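Local atomic coordinates of beta-lactamase Mb2281c (Mycobacterium bovis, PDB entry 3I7J), a protein that probably acts as a serine hydrolase of the beta-lactamase family, hydrolysing beta-lactams or related amide or ester substrates. Residues W10-P22 against D241-W255. Sequence-based numbering, arbitrary orientation.
Sequences WPVPAAAAAVIGP and DLALVVLTARDFGDW
W255 presents one indole face to V12 and R250. V12 CG1 sits over the six-membered ring of W255, 3.5 Å from W255 CH2. R250 CD lies over the same face, nearer the rim. W10 CE3 lies 3.8 Å from W255 CZ3, near the plane of the W255 ring. The two indoles form an offset edge-to-face pair, with planes at 69° and the edge of W255 toward the face of W10. T248 CG2 touches W10 at its edge. At the in-plane edge of W255, NE1 donates to the backbone O of D251, which helps fix the ring's rotation. The R250 guanidinium has W255 CD1 over one face and P11 CG at its edge. Its chain is extended, with CG anti to the backbone N (chi1 -173°), and this carries NH1 to P11 O at 2.7 Å. The bond uses a carbonyl lone pair but is bent, 138° at the hydrogen.

Strands 15-21 and 242-248 run antiparallel. They join the N- and C-terminal parts of the chain side by side within the six-stranded antiparallel sheet, between strands 24-29 and 232-237, as in the serine beta-lactamase fold. Paired backbone bonds link A16 with L247, A18 with V245 and I20 with A243. A17 CB packs on V246 CG2 at 3.9 Å, on the face where helix 256-271 covers V19. On the opposite face, I20 CB meets A243 CB at 4.0 Å, and helix 153-164 packs against A16, A18 and A243. T248 OG1 accepts from R250 N at 3.3 Å in an ST turn and is also hydrogen-bonded to G231 O. D241 OD2 forms a salt bridge with R165.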
loop_
_atom_site.group_PDB
_atom_site.type_symbol
_atom_site.label_atom_id
_atom_site.label_comp_id
_atom_site.label_asym_id
_atom_site.label_seq_id
_atom_site.Cartn_x
_atom_site.Cartn_y
_atom_site.Cartn_z
ATOM N N TRP A 10 -16.605 -0.448 -17.058
ATOM C CA TRP A 10 -15.632 -1.487 -16.718
ATOM C C TRP A 10 -16.277 -2.858 -16.614
ATOM O O TRP A 10 -17.399 -2.996 -16.127
ATOM C CB TRP A 10 -14.939 -1.163 -15.390
ATOM C CG TRP A 10 -13.793 -0.203 -15.507
ATOM C CD1 TRP A 10 -13.582 0.707 -16.502
ATOM C CD2 TRP A 10 -12.736 -0.011 -14.558
ATOM N NE1 TRP A 10 -12.464 1.455 -16.233
ATOM C CE2 TRP A 10 -11.925 1.036 -15.044
ATOM C CE3 TRP A 10 -12.397 -0.623 -13.341
ATOM C CZ2 TRP A 10 -10.792 1.493 -14.353
ATOM C CZ3 TRP A 10 -11.273 -0.171 -12.656
ATOM C CH2 TRP A 10 -10.484 0.878 -13.165
ATOM N N PRO A 11 -15.570 -3.893 -17.081
ATOM C CA PRO A 11 -16.076 -5.263 -17.036
ATOM C C PRO A 11 -15.907 -5.885 -15.651
ATOM O O PRO A 11 -15.216 -6.890 -15.492
ATOM C CB PRO A 11 -15.233 -5.966 -18.094
ATOM C CG PRO A 11 -13.912 -5.278 -17.949
ATOM C CD PRO A 11 -14.316 -3.822 -17.854
ATOM N N VAL A 12 -16.540 -5.281 -14.651
ATOM C CA VAL A 12 -16.465 -5.767 -13.279
ATOM C C VAL A 12 -17.872 -5.792 -12.670
ATOM O O VAL A 12 -18.723 -4.994 -13.039
ATOM C CB VAL A 12 -15.576 -4.845 -12.417
ATOM C CG1 VAL A 12 -14.208 -4.698 -13.059
ATOM C CG2 VAL A 12 -16.245 -3.486 -12.260
ATOM N N PRO A 13 -18.128 -6.710 -11.723
ATOM C CA PRO A 13 -19.438 -6.830 -11.068
ATOM C C PRO A 13 -19.827 -5.571 -10.289
ATOM O O PRO A 13 -21.009 -5.278 -10.115
ATOM C CB PRO A 13 -19.256 -8.042 -10.155
ATOM C CG PRO A 13 -18.223 -8.865 -10.879
ATOM C CD PRO A 13 -17.232 -7.803 -11.302
ATOM N N ALA A 14 -18.823 -4.839 -9.817
ATOM C CA ALA A 14 -19.042 -3.609 -9.057
ATOM C C ALA A 14 -17.715 -2.900 -8.814
ATOM O O ALA A 14 -16.660 -3.538 -8.708
ATOM C CB ALA A 14 -19.713 -3.920 -7.718
ATOM N N ALA A 15 -17.775 -1.577 -8.722
ATOM C CA ALA A 15 -16.583 -0.772 -8.484
ATOM C C ALA A 15 -16.938 0.546 -7.815
ATOM O O ALA A 15 -18.078 0.994 -7.881
ATOM C CB ALA A 15 -15.853 -0.510 -9.804
ATOM N N ALA A 16 -15.953 1.147 -7.157
ATOM C CA ALA A 16 -16.124 2.428 -6.483
ATOM C C ALA A 16 -14.760 3.109 -6.480
ATOM O O ALA A 16 -13.722 2.444 -6.425
ATOM C CB ALA A 16 -16.628 2.222 -5.060
ATOM N N ALA A 17 -14.754 4.431 -6.547
ATOM C CA ALA A 17 -13.495 5.141 -6.576
ATOM C C ALA A 17 -13.616 6.550 -6.040
ATOM O O ALA A 17 -14.717 7.087 -5.898
ATOM C CB ALA A 17 -12.951 5.176 -7.997
ATOM N N ALA A 18 -12.463 7.146 -5.751
ATOM C CA ALA A 18 -12.404 8.495 -5.229
ATOM C C ALA A 18 -11.074 9.156 -5.554
ATOM O O ALA A 18 -10.022 8.514 -5.540
ATOM C CB ALA A 18 -12.610 8.470 -3.716
ATOM N N VAL A 19 -11.132 10.444 -5.870
ATOM C CA VAL A 19 -9.937 11.220 -6.139
ATOM C C VAL A 19 -9.807 12.078 -4.890
ATOM O O VAL A 19 -10.771 12.725 -4.469
ATOM C CB VAL A 19 -10.094 12.149 -7.356
ATOM C CG1 VAL A 19 -8.815 12.972 -7.540
ATOM C CG2 VAL A 19 -10.389 11.336 -8.611
ATOM N N ILE A 20 -8.623 12.063 -4.287
ATOM C CA ILE A 20 -8.374 12.826 -3.072
ATOM C C ILE A 20 -7.256 13.843 -3.281
ATOM O O ILE A 20 -6.260 13.572 -3.955
ATOM C CB ILE A 20 -7.963 11.898 -1.886
ATOM C CG1 ILE A 20 -9.041 10.836 -1.651
ATOM C CG2 ILE A 20 -7.747 12.714 -0.616
ATOM C CD1 ILE A 20 -9.025 9.707 -2.674
ATOM N N GLY A 21 -7.447 15.020 -2.702
ATOM C CA GLY A 21 -6.464 16.077 -2.784
ATOM C C GLY A 21 -6.202 16.476 -1.348
ATOM O O GLY A 21 -6.895 15.991 -0.448
ATOM N N PRO A 22 -5.219 17.346 -1.087
ATOM C CA PRO A 22 -4.915 17.773 0.285
ATOM C C PRO A 22 -6.103 18.424 1.011
ATOM O O PRO A 22 -6.157 18.441 2.244
ATOM C CB PRO A 22 -3.742 18.730 0.092
ATOM C CG PRO A 22 -3.998 19.297 -1.278
ATOM C CD PRO A 22 -4.408 18.086 -2.066
ATOM N N ASP A 241 0.343 15.963 -6.206
ATOM C CA ASP A 241 -0.315 16.195 -4.921
ATOM C C ASP A 241 -1.754 15.709 -5.090
ATOM O O ASP A 241 -2.711 16.431 -4.811
ATOM C CB ASP A 241 -0.287 17.688 -4.554
ATOM C CG ASP A 241 -0.344 17.931 -3.050
ATOM O OD1 ASP A 241 -0.019 17.004 -2.274
ATOM O OD2 ASP A 241 -0.691 19.057 -2.631
ATOM N N LEU A 242 -1.892 14.479 -5.572
ATOM C CA LEU A 242 -3.201 13.880 -5.797
ATOM C C LEU A 242 -3.158 12.397 -5.419
ATOM O O LEU A 242 -2.097 11.771 -5.456
ATOM C CB LEU A 242 -3.575 14.023 -7.275
ATOM C CG LEU A 242 -4.887 14.686 -7.700
ATOM C CD1 LEU A 242 -5.111 15.991 -6.963
ATOM C CD2 LEU A 242 -4.832 14.918 -9.204
ATOM N N ALA A 243 -4.311 11.842 -5.064
ATOM C CA ALA A 243 -4.403 10.433 -4.701
ATOM C C ALA A 243 -5.605 9.814 -5.400
ATOM O O ALA A 243 -6.614 10.482 -5.636
ATOM C CB ALA A 243 -4.548 10.281 -3.192
ATOM N N LEU A 244 -5.493 8.538 -5.741
ATOM C CA LEU A 244 -6.592 7.849 -6.398
ATOM C C LEU A 244 -6.804 6.507 -5.743
ATOM O O LEU A 244 -5.859 5.751 -5.540
ATOM C CB LEU A 244 -6.305 7.651 -7.894
ATOM C CG LEU A 244 -7.284 6.737 -8.651
ATOM C CD1 LEU A 244 -8.699 7.300 -8.589
ATOM C CD2 LEU A 244 -6.830 6.590 -10.100
ATOM N N VAL A 245 -8.051 6.230 -5.391
ATOM C CA VAL A 245 -8.410 4.963 -4.779
ATOM C C VAL A 245 -9.423 4.272 -5.688
ATOM O O VAL A 245 -10.429 4.875 -6.065
ATOM C CB VAL A 245 -9.072 5.164 -3.395
ATOM C CG1 VAL A 245 -9.743 3.875 -2.957
ATOM C CG2 VAL A 245 -8.023 5.581 -2.358
ATOM N N VAL A 246 -9.149 3.025 -6.063
ATOM C CA VAL A 246 -10.079 2.258 -6.887
ATOM C C VAL A 246 -10.258 0.856 -6.316
ATOM O O VAL A 246 -9.284 0.131 -6.110
ATOM C CB VAL A 246 -9.617 2.116 -8.369
ATOM C CG1 VAL A 246 -10.549 1.152 -9.103
ATOM C CG2 VAL A 246 -9.648 3.472 -9.075
ATOM N N LEU A 247 -11.509 0.490 -6.058
ATOM C CA LEU A 247 -11.847 -0.832 -5.536
ATOM C C LEU A 247 -12.932 -1.454 -6.412
ATOM O O LEU A 247 -13.968 -0.829 -6.665
ATOM C CB LEU A 247 -12.351 -0.734 -4.091
ATOM C CG LEU A 247 -11.390 -0.191 -3.023
ATOM C CD1 LEU A 247 -12.103 -0.186 -1.674
ATOM C CD2 LEU A 247 -10.124 -1.040 -2.958
ATOM N N THR A 248 -12.678 -2.673 -6.883
ATOM C CA THR A 248 -13.625 -3.400 -7.723
ATOM C C THR A 248 -13.838 -4.808 -7.185
ATOM O O THR A 248 -13.052 -5.312 -6.373
ATOM C CB THR A 248 -13.140 -3.545 -9.180
ATOM O OG1 THR A 248 -12.222 -4.645 -9.281
ATOM C CG2 THR A 248 -12.458 -2.270 -9.649
ATOM N N ALA A 249 -14.913 -5.435 -7.654
ATOM C CA ALA A 249 -15.274 -6.785 -7.250
ATOM C C ALA A 249 -14.802 -7.827 -8.263
ATOM O O ALA A 249 -15.452 -8.853 -8.459
ATOM C CB ALA A 249 -16.786 -6.881 -7.066
ATOM N N ARG A 250 -13.680 -7.555 -8.918
ATOM C CA ARG A 250 -13.123 -8.497 -9.882
ATOM C C ARG A 250 -11.622 -8.621 -9.656
ATOM O O ARG A 250 -10.903 -7.621 -9.637
ATOM C CB ARG A 250 -13.382 -8.039 -11.318
ATOM C CG ARG A 250 -12.960 -9.075 -12.354
ATOM C CD ARG A 250 -13.235 -8.624 -13.783
ATOM N NE ARG A 250 -12.793 -9.628 -14.743
ATOM C CZ ARG A 250 -12.829 -9.476 -16.063
ATOM N NH1 ARG A 250 -13.292 -8.354 -16.597
ATOM N NH2 ARG A 250 -12.398 -10.450 -16.852
ATOM N N ASP A 251 -11.153 -9.852 -9.484
ATOM C CA ASP A 251 -9.740 -10.091 -9.252
ATOM C C ASP A 251 -8.886 -9.544 -10.389
ATOM O O ASP A 251 -9.312 -9.524 -11.542
ATOM C CB ASP A 251 -9.468 -11.590 -9.072
ATOM C CG ASP A 251 -10.112 -12.156 -7.821
ATOM O OD1 ASP A 251 -10.304 -11.404 -6.842
ATOM O OD2 ASP A 251 -10.423 -13.367 -7.804
ATOM N N PHE A 252 -7.682 -9.094 -10.045
ATOM C CA PHE A 252 -6.729 -8.542 -11.004
ATOM C C PHE A 252 -6.518 -9.497 -12.172
ATOM O O PHE A 252 -6.479 -10.709 -11.983
ATOM C CB PHE A 252 -5.392 -8.306 -10.312
ATOM C CG PHE A 252 -4.337 -7.739 -11.210
ATOM C CD1 PHE A 252 -4.365 -6.405 -11.575
ATOM C CD2 PHE A 252 -3.307 -8.535 -11.689
ATOM C CE1 PHE A 252 -3.377 -5.869 -12.405
ATOM C CE2 PHE A 252 -2.314 -8.007 -12.521
ATOM C CZ PHE A 252 -2.353 -6.676 -12.874
ATOM N N GLY A 253 -6.363 -8.947 -13.374
ATOM C CA GLY A 253 -6.150 -9.770 -14.556
ATOM C C GLY A 253 -5.809 -8.904 -15.760
ATOM O O GLY A 253 -5.559 -7.707 -15.609
ATOM N N ASP A 254 -5.799 -9.487 -16.955
ATOM C CA ASP A 254 -5.478 -8.722 -18.154
ATOM C C ASP A 254 -6.465 -7.587 -18.426
ATOM O O ASP A 254 -6.102 -6.579 -19.037
ATOM C CB ASP A 254 -5.413 -9.634 -19.388
ATOM C CG ASP A 254 -4.323 -10.696 -19.282
ATOM O OD1 ASP A 254 -3.219 -10.381 -18.780
ATOM O OD2 ASP A 254 -4.571 -11.841 -19.716
ATOM N N TRP A 255 -7.708 -7.747 -17.979
ATOM C CA TRP A 255 -8.725 -6.718 -18.193
ATOM C C TRP A 255 -8.320 -5.357 -17.623
ATOM O O TRP A 255 -8.705 -4.313 -18.153
ATOM C CB TRP A 255 -10.071 -7.134 -17.569
ATOM C CG TRP A 255 -10.049 -7.201 -16.065
ATOM C CD1 TRP A 255 -9.662 -8.263 -15.293
ATOM C CD2 TRP A 255 -10.358 -6.136 -15.156
ATOM N NE1 TRP A 255 -9.709 -7.922 -13.961
ATOM C CE2 TRP A 255 -10.129 -6.623 -13.849
ATOM C CE3 TRP A 255 -10.804 -4.815 -15.319
ATOM C CZ2 TRP A 255 -10.325 -5.836 -12.711
ATOM C CZ3 TRP A 255 -11.000 -4.031 -14.181
ATOM C CH2 TRP A 255 -10.758 -4.548 -12.894
#